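Local coordinates for ankyrin repeat domain protein (Legionella pneumophila subsp. pneumophila, PDB 6MCA) that acts as a bacterial effector that probably works inside the infected host cell, where it interacts with the LARP7 component of the 7SK snRNP complex, at residues P128-Q133 against L188-A193; D223-A228 against A354-A359; A229-Y234 against P255-P260. All blocks are in the same frame, centred on the assembly; numbering follows the deposited sequence.

Contact 1: residues P128-Q133 against L188-A193; sequences PVLRGQ and LEFTVA
Leu130 reaches from helix 126-131 into the side of helix 188-202, where it meets Phe190 and Ala193. Its CD1 methyl comes obliquely onto the CD1–CE1 bond of the Phe190 ring, 3.8 Å from each of these two carbons. CB of Ala193 is touched at both ends of the leucine, lying 4.0 Å from CB and from CD1 of Leu130. Phe190 sends its CB away from helix 126-131, but with CG anti to the backbone N (chi1 171°) the ring swings back to the leucine.

The polar part is carried by one water, which donates to both Leu130 O (2.9 Å) and Ala193 O (2.7 Å), tying the two backbones together where no direct hydrogen bond spans them. Arg131 NH2 and Glu189 OE1, of opposite charge, are 4.8 Å apart, so any attraction is probably indirect; Glu189 OE2 is hydrogen-bonded to His236 NE2. Just beyond Arg131, Gly132 with positive phi closes the helix in a Schellman motif, Gln133 N binding Pro128 O.

Helix 147-162 flanks the pair, with Ile154 on Leu130 and Phe153 edge-to-face with Phe190. Through Leu130, a helix within the ankyrin repeat region packs on helix 188-202, which in turn contacts helices 215-233 and 348-353.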
ATOM      1  N   PRO A 128      10.592   5.546   0.571  1.00 40.92           N
ATOM      2  CA  PRO A 128      11.087   6.919   0.372  1.00 26.46           C
ATOM      3  C   PRO A 128      10.572   7.563  -0.904  1.00 26.27           C
ATOM      4  O   PRO A 128      10.353   8.781  -0.925  1.00 27.37           O
ATOM      5  CB  PRO A 128      12.614   6.752   0.349  1.00 33.28           C
ATOM      6  CG  PRO A 128      12.860   5.297   0.181  1.00 28.43           C
ATOM      7  CD  PRO A 128      11.704   4.612   0.821  1.00 22.85           C
ATOM      8  N   VAL A 129      10.372   6.786  -1.970  1.00 23.53           N
ATOM      9  CA  VAL A 129       9.783   7.337  -3.187  1.00 25.39           C
ATOM     10  C   VAL A 129       8.348   7.777  -2.928  1.00 27.81           C
ATOM     11  O   VAL A 129       7.932   8.870  -3.330  1.00 32.01           O
ATOM     12  CB  VAL A 129       9.860   6.310  -4.332  1.00 22.41           C
ATOM     13  CG1 VAL A 129       8.923   6.702  -5.465  1.00 24.45           C
ATOM     14  CG2 VAL A 129      11.279   6.196  -4.845  1.00 22.70           C
ATOM     15  N   LEU A 130       7.573   6.935  -2.241  1.00 28.30           N
ATOM     16  CA  LEU A 130       6.174   7.261  -1.983  1.00 25.10           C
ATOM     17  C   LEU A 130       6.027   8.428  -1.015  1.00 25.91           C
ATOM     18  O   LEU A 130       5.028   9.156  -1.072  1.00 34.48           O
ATOM     19  CB  LEU A 130       5.442   6.035  -1.443  1.00 27.79           C
ATOM     20  CG  LEU A 130       5.202   4.922  -2.461  1.00 27.65           C
ATOM     21  CD1 LEU A 130       4.763   3.646  -1.761  1.00 17.68           C
ATOM     22  CD2 LEU A 130       4.181   5.364  -3.497  1.00 22.32           C
ATOM     23  N   ARG A 131       6.998   8.623  -0.126  1.00 19.58           N
ATOM     24  CA  ARG A 131       6.936   9.677   0.878  1.00 25.06           C
ATOM     25  C   ARG A 131       7.713  10.926   0.485  1.00 26.14           C
ATOM     26  O   ARG A 131       7.730  11.892   1.254  1.00 32.37           O
ATOM     27  CB  ARG A 131       7.449   9.151   2.223  1.00 25.28           C
ATOM     28  CG  ARG A 131       6.666   7.963   2.757  1.00 25.26           C
ATOM     29  CD  ARG A 131       7.414   7.267   3.880  1.00 22.90           C
ATOM     30  NE  ARG A 131       6.671   6.123   4.398  1.00 25.07           N
ATOM     31  CZ  ARG A 131       7.159   5.245   5.267  1.00 35.90           C
ATOM     32  NH1 ARG A 131       8.398   5.377   5.722  1.00 25.23           N
ATOM     33  NH2 ARG A 131       6.408   4.233   5.683  1.00 31.39           N
ATOM     34  N   GLY A 132       8.352  10.931  -0.681  1.00 36.03           N
ATOM     35  CA  GLY A 132       9.089  12.106  -1.125  1.00 28.37           C
ATOM     36  C   GLY A 132      10.248  12.485  -0.231  1.00 27.90           C
ATOM     37  O   GLY A 132      10.454  13.674   0.045  1.00 36.14           O
ATOM     38  N   GLN A 133      11.014  11.500   0.233  1.00 30.15           N
ATOM     39  CA  GLN A 133      12.164  11.738   1.106  1.00 35.06           C
ATOM     40  C   GLN A 133      13.405  11.793   0.221  1.00 39.61           C
ATOM     41  O   GLN A 133      14.059  10.782  -0.034  1.00 36.93           O
ATOM     42  CB  GLN A 133      12.257  10.657   2.178  1.00 34.52           C
ATOM     43  CG  GLN A 133      11.092  10.684   3.159  1.00 28.99           C
ATOM     44  CD  GLN A 133      10.879   9.357   3.862  1.00 36.53           C
ATOM     45  OE1 GLN A 133      11.301   8.309   3.375  1.00 32.47           O
ATOM     46  NE2 GLN A 133      10.212   9.396   5.011  1.00 24.71           N
ATOM     47  N   LEU A 188      -0.736  -2.908   3.962  1.00 26.64           N
ATOM     48  CA  LEU A 188      -1.445  -1.795   4.591  1.00 24.34           C
ATOM     49  C   LEU A 188      -0.636  -0.503   4.535  1.00 21.44           C
ATOM     50  O   LEU A 188      -1.139   0.534   4.088  1.00 28.62           O
ATOM     51  CB  LEU A 188      -1.797  -2.152   6.035  1.00 23.40           C
ATOM     52  CG  LEU A 188      -2.616  -1.114   6.803  1.00 29.85           C
ATOM     53  CD1 LEU A 188      -3.924  -0.824   6.084  1.00 23.34           C
ATOM     54  CD2 LEU A 188      -2.876  -1.585   8.225  1.00 27.59           C
ATOM     55  N   GLU A 189       0.613  -0.539   5.008  1.00 20.03           N
ATOM     56  CA  GLU A 189       1.436   0.669   5.015  1.00 32.43           C
ATOM     57  C   GLU A 189       1.685   1.171   3.600  1.00 28.53           C
ATOM     58  O   GLU A 189       1.625   2.383   3.335  1.00 28.72           O
ATOM     59  CB  GLU A 189       2.758   0.392   5.732  1.00 30.67           C
ATOM     60  CG  GLU A 189       2.594  -0.260   7.097  1.00 39.34           C
ATOM     61  CD  GLU A 189       3.882  -0.273   7.899  1.00 45.84           C
ATOM     62  OE1 GLU A 189       4.360   0.816   8.278  1.00 57.65           O
ATOM     63  OE2 GLU A 189       4.414  -1.375   8.151  1.00 58.59           O
ATOM     64  N   PHE A 190       1.970   0.249   2.676  1.00 23.36           N
ATOM     65  CA  PHE A 190       2.090   0.612   1.271  1.00 27.10           C
ATOM     66  C   PHE A 190       0.816   1.276   0.768  1.00 29.54           C
ATOM     67  O   PHE A 190       0.876   2.276   0.044  1.00 29.93           O
ATOM     68  CB  PHE A 190       2.414  -0.630   0.437  1.00 23.38           C
ATOM     69  CG  PHE A 190       2.344  -0.404  -1.048  1.00 25.61           C
ATOM     70  CD1 PHE A 190       3.422   0.136  -1.731  1.00 30.26           C
ATOM     71  CD2 PHE A 190       1.204  -0.738  -1.762  1.00 30.17           C
ATOM     72  CE1 PHE A 190       3.365   0.342  -3.096  1.00 23.87           C
ATOM     73  CE2 PHE A 190       1.139  -0.531  -3.127  1.00 37.77           C
ATOM     74  CZ  PHE A 190       2.223   0.008  -3.795  1.00 32.59           C
ATOM     75  N   THR A 191      -0.345   0.732   1.143  1.00 25.06           N
ATOM     76  CA  THR A 191      -1.609   1.294   0.680  1.00 16.17           C
ATOM     77  C   THR A 191      -1.814   2.708   1.213  1.00 28.22           C
ATOM     78  O   THR A 191      -2.231   3.602   0.469  1.00 21.91           O
ATOM     79  CB  THR A 191      -2.773   0.390   1.093  1.00 31.47           C
ATOM     80  OG1 THR A 191      -2.699  -0.844   0.367  1.00 31.59           O
ATOM     81  CG2 THR A 191      -4.104   1.057   0.796  1.00 20.29           C
ATOM     82  N   VAL A 192      -1.521   2.932   2.495  1.00 19.07           N
ATOM     83  CA  VAL A 192      -1.666   4.268   3.069  1.00 21.40           C
ATOM     84  C   VAL A 192      -0.764   5.259   2.342  1.00 25.41           C
ATOM     85  O   VAL A 192      -1.193   6.357   1.951  1.00 27.31           O
ATOM     86  CB  VAL A 192      -1.370   4.236   4.579  1.00 31.36           C
ATOM     87  CG1 VAL A 192      -1.436   5.637   5.165  1.00 25.36           C
ATOM     88  CG2 VAL A 192      -2.342   3.311   5.293  1.00 27.03           C
ATOM     89  N   ALA A 193       0.500   4.876   2.137  1.00 27.23           N
ATOM     90  CA  ALA A 193       1.441   5.766   1.463  1.00 36.87           C
ATOM     91  C   ALA A 193       0.991   6.078   0.038  1.00 26.42           C
ATOM     92  O   ALA A 193       1.014   7.241  -0.390  1.00 30.64           O
ATOM     93  CB  ALA A 193       2.839   5.149   1.467  1.00 27.45           C
TER
HETATM   94  O   HOH W   1       2.737   8.975   0.710  1.00 33.37           O

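Contact 2: residues D223-A228 against A354-A359; sequences DAFTDA and AVVPVA
Phe225 of helix 215-233 bridges to Val355 and Val356 of helix 355-364, and the contact is essentially one ring against two valines. Its far end does the touching: CZ of Phe225 is 3.9 Å from CG1 of Val355, and CE2 of Phe225 is 4.4 Å from CG2 of Val356. The CA atoms of Phe225 and Val355 are 9.5 Å apart; the aromatic side chain covers much of that distance, and the valine meets it from the opposite direction, its methyl arriving obliquely at the ring. The chi1 of Phe225, -92°, departs clearly from a staggered value, while Val355 holds CG1 anti to its own backbone N (166°) and so turns that methyl to the ring.

Further out, the bond from Ala359 N to Val355 O, at 2.8 Å, continues the helix that carries the valines. On the other helix, Thr226 OG1 is hydrogen-bonded to Lys196 NZ, which ties helix 215-233 to helix 188-202, the helix that lines the phenylalanine.

Ile258 of strand 256-263 packs on both Phe225 and Val355 and so joins the apolar cluster, with Ile280 of strand 276-280 also against Val355. Helix 188-202 supplies Val192 and Val195 to the phenylalanine and Leu199 to Val356, whereas Trp383 of helix 373-399 covers Val356. The contact thus lies in a buried core between helices and the five-stranded antiparallel sheet, probably within the cysteine protease-like part of the protein.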
ATOM      1  N   ASP A 223      -3.312  14.898   5.813  1.00 14.12           N
ATOM      2  CA  ASP A 223      -2.711  15.013   7.137  1.00 13.35           C
ATOM      3  C   ASP A 223      -3.010  13.776   7.970  1.00 31.22           C
ATOM      4  O   ASP A 223      -2.095  13.118   8.482  1.00 24.19           O
ATOM      5  CB  ASP A 223      -3.228  16.269   7.842  1.00 16.89           C
ATOM      6  CG  ASP A 223      -2.570  17.535   7.336  1.00 28.21           C
ATOM      7  OD1 ASP A 223      -2.952  18.629   7.805  1.00 34.02           O
ATOM      8  OD2 ASP A 223      -1.671  17.440   6.475  1.00 25.08           O
ATOM      9  N   ALA A 224      -4.295  13.419   8.066  1.00 23.93           N
ATOM     10  CA  ALA A 224      -4.678  12.251   8.848  1.00 23.65           C
ATOM     11  C   ALA A 224      -3.941  11.013   8.361  1.00 31.25           C
ATOM     12  O   ALA A 224      -3.356  10.269   9.161  1.00 22.64           O
ATOM     13  CB  ALA A 224      -6.192  12.053   8.783  1.00 21.86           C
ATOM     14  N   PHE A 225      -3.909  10.809   7.039  1.00 15.37           N
ATOM     15  CA  PHE A 225      -3.204   9.652   6.500  1.00 22.20           C
ATOM     16  C   PHE A 225      -1.757   9.643   6.961  1.00 28.77           C
ATOM     17  O   PHE A 225      -1.245   8.604   7.403  1.00 26.52           O
ATOM     18  CB  PHE A 225      -3.293   9.641   4.975  1.00 16.60           C
ATOM     19  CG  PHE A 225      -4.453   8.850   4.442  1.00 24.54           C
ATOM     20  CD1 PHE A 225      -4.455   7.465   4.511  1.00 26.20           C
ATOM     21  CD2 PHE A 225      -5.544   9.488   3.877  1.00 22.62           C
ATOM     22  CE1 PHE A 225      -5.522   6.734   4.023  1.00 22.60           C
ATOM     23  CE2 PHE A 225      -6.614   8.762   3.389  1.00 22.55           C
ATOM     24  CZ  PHE A 225      -6.602   7.382   3.461  1.00 23.15           C
ATOM     25  N   THR A 226      -1.099  10.806   6.917  1.00 21.78           N
ATOM     26  CA  THR A 226       0.260  10.922   7.431  1.00 24.23           C
ATOM     27  C   THR A 226       0.345  10.350   8.837  1.00 28.25           C
ATOM     28  O   THR A 226       1.116   9.418   9.102  1.00 26.99           O
ATOM     29  CB  THR A 226       0.705  12.386   7.421  1.00 32.70           C
ATOM     30  OG1 THR A 226       0.684  12.885   6.080  1.00 28.48           O
ATOM     31  CG2 THR A 226       2.111  12.521   7.987  1.00 16.20           C
ATOM     32  N   ASP A 227      -0.493  10.869   9.741  1.00 19.13           N
ATOM     33  CA  ASP A 227      -0.479  10.383  11.113  1.00 25.95           C
ATOM     34  C   ASP A 227      -0.716   8.881  11.153  1.00 27.37           C
ATOM     35  O   ASP A 227      -0.011   8.154  11.865  1.00 30.84           O
ATOM     36  CB  ASP A 227      -1.526  11.126  11.943  1.00 26.87           C
ATOM     37  CG  ASP A 227      -1.205  12.601  12.094  1.00 50.03           C
ATOM     38  OD1 ASP A 227      -0.020  12.971  11.949  1.00 42.07           O
ATOM     39  OD2 ASP A 227      -2.137  13.392  12.358  1.00 43.38           O
ATOM     40  N   ALA A 228      -1.665   8.395  10.347  1.00 18.29           N
ATOM     41  CA  ALA A 228      -1.934   6.962  10.303  1.00 28.85           C
ATOM     42  C   ALA A 228      -0.653   6.191  10.026  1.00 32.71           C
ATOM     43  O   ALA A 228      -0.311   5.249  10.753  1.00 33.27           O
ATOM     44  CB  ALA A 228      -2.997   6.658   9.245  1.00 21.23           C
ATOM     45  N   ALA A 354     -12.327   4.106   0.572  1.00 23.97           N
ATOM     46  CA  ALA A 354     -13.559   4.753   1.012  1.00 17.98           C
ATOM     47  C   ALA A 354     -13.339   5.761   2.131  1.00 17.64           C
ATOM     48  O   ALA A 354     -14.267   6.511   2.450  1.00 20.21           O
ATOM     49  CB  ALA A 354     -14.574   3.701   1.461  1.00 23.81           C
ATOM     50  N   VAL A 355     -12.146   5.802   2.731  1.00 20.12           N
ATOM     51  CA  VAL A 355     -11.877   6.762   3.798  1.00 16.83           C
ATOM     52  C   VAL A 355     -12.006   8.194   3.292  1.00 23.97           C
ATOM     53  O   VAL A 355     -12.445   9.084   4.031  1.00 25.39           O
ATOM     54  CB  VAL A 355     -10.482   6.495   4.404  1.00 28.82           C
ATOM     55  CG1 VAL A 355     -10.024   7.667   5.259  1.00 16.14           C
ATOM     56  CG2 VAL A 355     -10.496   5.215   5.222  1.00 20.28           C
ATOM     57  N   VAL A 356     -11.659   8.435   2.030  1.00 19.93           N
ATOM     58  CA  VAL A 356     -11.638   9.787   1.472  1.00 24.46           C
ATOM     59  C   VAL A 356     -13.044  10.386   1.460  1.00 22.25           C
ATOM     60  O   VAL A 356     -13.250  11.446   2.077  1.00 23.98           O
ATOM     61  CB  VAL A 356     -10.995   9.800   0.073  1.00 30.13           C
ATOM     62  CG1 VAL A 356     -11.146  11.169  -0.571  1.00 26.13           C
ATOM     63  CG2 VAL A 356      -9.529   9.397   0.156  1.00 17.83           C
ATOM     64  N   PRO A 357     -14.045   9.773   0.807  1.00 16.76           N
ATOM     65  CA  PRO A 357     -15.385  10.383   0.841  1.00 19.23           C
ATOM     66  C   PRO A 357     -15.988  10.421   2.232  1.00 19.69           C
ATOM     67  O   PRO A 357     -16.699  11.379   2.563  1.00 25.59           O
ATOM     68  CB  PRO A 357     -16.204   9.495  -0.107  1.00 20.32           C
ATOM     69  CG  PRO A 357     -15.502   8.198  -0.108  1.00 23.20           C
ATOM     70  CD  PRO A 357     -14.048   8.523   0.022  1.00 17.15           C
ATOM     71  N   VAL A 358     -15.711   9.418   3.066  1.00 24.57           N
ATOM     72  CA  VAL A 358     -16.262   9.400   4.418  1.00 17.16           C
ATOM     73  C   VAL A 358     -15.694  10.550   5.242  1.00 19.40           C
ATOM     74  O   VAL A 358     -16.434  11.276   5.917  1.00 24.88           O
ATOM     75  CB  VAL A 358     -15.998   8.040   5.086  1.00 22.67           C
ATOM     76  CG1 VAL A 358     -16.438   8.067   6.540  1.00 16.89           C
ATOM     77  CG2 VAL A 358     -16.721   6.942   4.332  1.00 20.35           C
ATOM     78  N   ALA A 359     -14.370  10.733   5.203  1.00 18.97           N
ATOM     79  CA  ALA A 359     -13.754  11.826   5.948  1.00 31.21           C
ATOM     80  C   ALA A 359     -14.203  13.180   5.411  1.00 22.45           C
ATOM     81  O   ALA A 359     -14.419  14.124   6.183  1.00 32.47           O
ATOM     82  CB  ALA A 359     -12.231  11.704   5.905  1.00 16.12           C
TER

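Contact 3: residues A229-Y234 against P255-P260; sequences AELLQY and PMLILP
Leu231 and Leu232, on helix 229-233, lie against Leu257, Leu259 and Pro260 of strand 256-260, the two short axes passing 9.1 Å apart with their N-to-C directions 40° from each other. This is helix-on-sheet packing against an edge strand of the five-stranded antiparallel sheet, and two neighbouring leucines of the helix divide the strand between them. Leu231 has CG beside its backbone N (chi1 -74°) and advances CD1 toward two strand leucines: CD1 of Leu231 is 4.2 Å from CD2 of Leu257, the two side chains crossing at about a right angle. The same CD1 of Leu231 lies 4.5 Å from CD2 of Leu259.

Leu232 serves the strand's later residue, its CD1 4.3 Å from CG of the Pro260 ring. Here the proline directs its CB to the helix, while the leucine comes nearer through the end of its side chain. The contact therefore uses both faces of the strand: Leu257 and Leu259 project from one, Pro260 from the other, which it shares with Ile258, resting on Ala228.

Backbone bonds from Leu257 to Arg272 and from Leu259 to Phe270 hold the strand to its neighbour in the sheet, and Leu312 of helix 305-312 touches both Leu231 and Leu259. Glu230 forms a salt bridge with Arg247 through OE2, and Tyr234 OH makes a weak bond of 2.6 Å to OE2 of Glu230. Leu231 O is taken by the hydroxyl of Tyr313.

With no hydrogen bond between the two segments, and methyl and ring carbons meeting at ordinary van der Waals separations, this joint rests on modest apolar contact in a buried setting, the directional bonds being made within each element or to other parts of the chain.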
ATOM      1  N   ALA A 229       0.100   6.625   9.009  1.00 26.38           N
ATOM      2  CA  ALA A 229       1.360   5.970   8.682  1.00 29.07           C
ATOM      3  C   ALA A 229       2.243   5.857   9.915  1.00 24.92           C
ATOM      4  O   ALA A 229       2.711   4.765  10.262  1.00 26.50           O
ATOM      5  CB  ALA A 229       2.077   6.734   7.567  1.00 22.43           C
ATOM      6  N   GLU A 230       2.429   6.974  10.625  1.00 13.22           N
ATOM      7  CA  GLU A 230       3.227   6.942  11.845  1.00 24.12           C
ATOM      8  C   GLU A 230       2.677   5.904  12.814  1.00 32.20           C
ATOM      9  O   GLU A 230       3.404   5.007  13.262  1.00 29.20           O
ATOM     10  CB  GLU A 230       3.260   8.327  12.489  1.00 15.72           C
ATOM     11  CG  GLU A 230       4.093   8.397  13.761  1.00 36.25           C
ATOM     12  CD  GLU A 230       4.120   9.789  14.367  1.00 37.00           C
ATOM     13  OE1 GLU A 230       3.553  10.717  13.753  1.00 44.14           O
ATOM     14  OE2 GLU A 230       4.711   9.952  15.456  1.00 48.28           O
ATOM     15  N   LEU A 231       1.372   5.972  13.095  1.00 26.77           N
ATOM     16  CA  LEU A 231       0.776   5.045  14.050  1.00 29.66           C
ATOM     17  C   LEU A 231       0.923   3.604  13.589  1.00 24.80           C
ATOM     18  O   LEU A 231       0.981   2.691  14.421  1.00 29.86           O
ATOM     19  CB  LEU A 231      -0.697   5.386  14.268  1.00 27.41           C
ATOM     20  CG  LEU A 231      -0.982   6.626  15.117  1.00 25.77           C
ATOM     21  CD1 LEU A 231      -2.450   7.011  15.022  1.00 23.61           C
ATOM     22  CD2 LEU A 231      -0.576   6.393  16.564  1.00 23.43           C
ATOM     23  N   LEU A 232       1.003   3.378  12.277  1.00 21.97           N
ATOM     24  CA  LEU A 232       1.161   2.008  11.807  1.00 24.16           C
ATOM     25  C   LEU A 232       2.592   1.527  11.997  1.00 36.94           C
ATOM     26  O   LEU A 232       2.816   0.356  12.328  1.00 33.46           O
ATOM     27  CB  LEU A 232       0.737   1.903  10.342  1.00 24.47           C
ATOM     28  CG  LEU A 232      -0.776   1.971  10.113  1.00 36.79           C
ATOM     29  CD1 LEU A 232      -1.109   1.865   8.633  1.00 23.72           C
ATOM     30  CD2 LEU A 232      -1.488   0.885  10.907  1.00 24.44           C
ATOM     31  N   GLN A 233       3.570   2.424  11.827  1.00 23.95           N
ATOM     32  CA  GLN A 233       4.965   2.016  11.952  1.00 35.49           C
ATOM     33  C   GLN A 233       5.267   1.526  13.362  1.00 32.72           C
ATOM     34  O   GLN A 233       5.993   0.539  13.544  1.00 33.94           O
ATOM     35  CB  GLN A 233       5.885   3.176  11.572  1.00 31.37           C
ATOM     36  CG  GLN A 233       7.276   2.747  11.141  1.00 67.80           C
ATOM     37  CD  GLN A 233       7.853   3.646  10.066  1.00 79.31           C
ATOM     38  OE1 GLN A 233       8.290   3.175   9.016  1.00 73.51           O
ATOM     39  NE2 GLN A 233       7.858   4.949  10.324  1.00 63.97           N
ATOM     40  N   TYR A 234       4.689   2.183  14.371  1.00 30.04           N
ATOM     41  CA  TYR A 234       4.885   1.763  15.754  1.00 33.63           C
ATOM     42  C   TYR A 234       4.393   0.344  16.002  1.00 29.06           C
ATOM     43  O   TYR A 234       4.787  -0.267  17.001  1.00 35.18           O
ATOM     44  CB  TYR A 234       4.173   2.726  16.706  1.00 27.57           C
ATOM     45  CG  TYR A 234       4.686   4.148  16.653  1.00 30.12           C
ATOM     46  CD1 TYR A 234       5.954   4.435  16.160  1.00 40.74           C
ATOM     47  CD2 TYR A 234       3.902   5.204  17.096  1.00 36.11           C
ATOM     48  CE1 TYR A 234       6.423   5.733  16.109  1.00 35.85           C
ATOM     49  CE2 TYR A 234       4.364   6.506  17.049  1.00 39.57           C
ATOM     50  CZ  TYR A 234       5.625   6.765  16.555  1.00 32.61           C
ATOM     51  OH  TYR A 234       6.089   8.059  16.506  1.00 46.19           O
ATOM     52  N   PRO A 255      -7.342  16.993  14.860  1.00 34.39           N
ATOM     53  CA  PRO A 255      -8.770  17.069  14.510  1.00 31.75           C
ATOM     54  C   PRO A 255      -9.296  15.804  13.857  1.00 34.55           C
ATOM     55  O   PRO A 255     -10.430  15.397  14.135  1.00 34.08           O
ATOM     56  CB  PRO A 255      -8.833  18.275  13.564  1.00 27.04           C
ATOM     57  CG  PRO A 255      -7.461  18.369  12.984  1.00 30.40           C
ATOM     58  CD  PRO A 255      -6.533  17.956  14.093  1.00 33.25           C
ATOM     59  N   MET A 256      -8.506  15.166  12.997  1.00 27.66           N
ATOM     60  CA  MET A 256      -8.924  13.954  12.309  1.00 24.58           C
ATOM     61  C   MET A 256      -7.938  12.827  12.591  1.00 25.92           C
ATOM     62  O   MET A 256      -6.737  13.053  12.762  1.00 26.73           O
ATOM     63  CB  MET A 256      -9.045  14.182  10.796  1.00 20.76           C
ATOM     64  CG  MET A 256      -9.620  12.995  10.034  1.00 24.33           C
ATOM     65  SD  MET A 256      -9.758  13.289   8.262  1.00 30.15           S
ATOM     66  CE  MET A 256     -10.965  14.609   8.245  1.00 28.97           C
ATOM     67  N   LEU A 257      -8.468  11.608  12.632  1.00 32.04           N
ATOM     68  CA  LEU A 257      -7.715  10.421  13.003  1.00 27.99           C
ATOM     69  C   LEU A 257      -8.179   9.269  12.124  1.00 27.33           C
ATOM     70  O   LEU A 257      -9.383   9.028  12.009  1.00 24.93           O
ATOM     71  CB  LEU A 257      -7.936  10.086  14.482  1.00 30.49           C
ATOM     72  CG  LEU A 257      -6.774   9.507  15.287  1.00 42.59           C
ATOM     73  CD1 LEU A 257      -7.064   9.622  16.779  1.00 41.30           C
ATOM     74  CD2 LEU A 257      -6.496   8.073  14.886  1.00 51.87           C
ATOM     75  N   ILE A 258      -7.237   8.569  11.501  1.00 23.12           N
ATOM     76  CA  ILE A 258      -7.542   7.415  10.660  1.00 22.16           C
ATOM     77  C   ILE A 258      -6.952   6.180  11.324  1.00 24.74           C
ATOM     78  O   ILE A 258      -5.735   6.100  11.535  1.00 31.43           O
ATOM     79  CB  ILE A 258      -7.008   7.591   9.230  1.00 22.00           C
ATOM     80  CG1 ILE A 258      -7.700   8.772   8.550  1.00 28.13           C
ATOM     81  CG2 ILE A 258      -7.222   6.321   8.416  1.00 14.65           C
ATOM     82  CD1 ILE A 258      -7.236   9.014   7.131  1.00 25.84           C
ATOM     83  N   LEU A 259      -7.810   5.219  11.654  1.00 30.19           N
ATOM     84  CA  LEU A 259      -7.414   4.004  12.367  1.00 21.57           C
ATOM     85  C   LEU A 259      -7.740   2.782  11.523  1.00 24.18           C
ATOM     86  O   LEU A 259      -8.906   2.350  11.474  1.00 35.28           O
ATOM     87  CB  LEU A 259      -8.118   3.920  13.720  1.00 21.22           C
ATOM     88  CG  LEU A 259      -7.692   4.950  14.763  1.00 25.11           C
ATOM     89  CD1 LEU A 259      -8.632   4.937  15.954  1.00 29.19           C
ATOM     90  CD2 LEU A 259      -6.272   4.674  15.206  1.00 39.87           C
ATOM     91  N   PRO A 260      -6.767   2.217  10.807  1.00 32.12           N
ATOM     92  CA  PRO A 260      -6.998   0.927  10.144  1.00 31.64           C
ATOM     93  C   PRO A 260      -6.832  -0.211  11.142  1.00 30.68           C
ATOM     94  O   PRO A 260      -5.864  -0.248  11.906  1.00 48.31           O
ATOM     95  CB  PRO A 260      -5.915   0.882   9.055  1.00 37.26           C
ATOM     96  CG  PRO A 260      -5.339   2.283   8.997  1.00 35.91           C
ATOM     97  CD  PRO A 260      -5.508   2.837  10.374  1.00 32.01           C
TER

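In the fold
From the N terminus, the chain first passes through the ankyrin region; contact 1 then closes a loop of 54 residues by bringing 188-193 back to 128-133. That loop is complete before the others begin, so contact 1 stands in series with them. Contact 2 opens on helix 215-233 and closes only at helix 355-364, and contact 3, made by the following turn of the same helix, opens and closes within that longer excursion; none of the loops cross. Helices 188-202 and 215-233, successive in the chain, carry the connection onward: Val192 and Leu188 of contact 1 touch Leu232 of contact 3. Together the three join a helix of the ankyrin region, central helices and sheet.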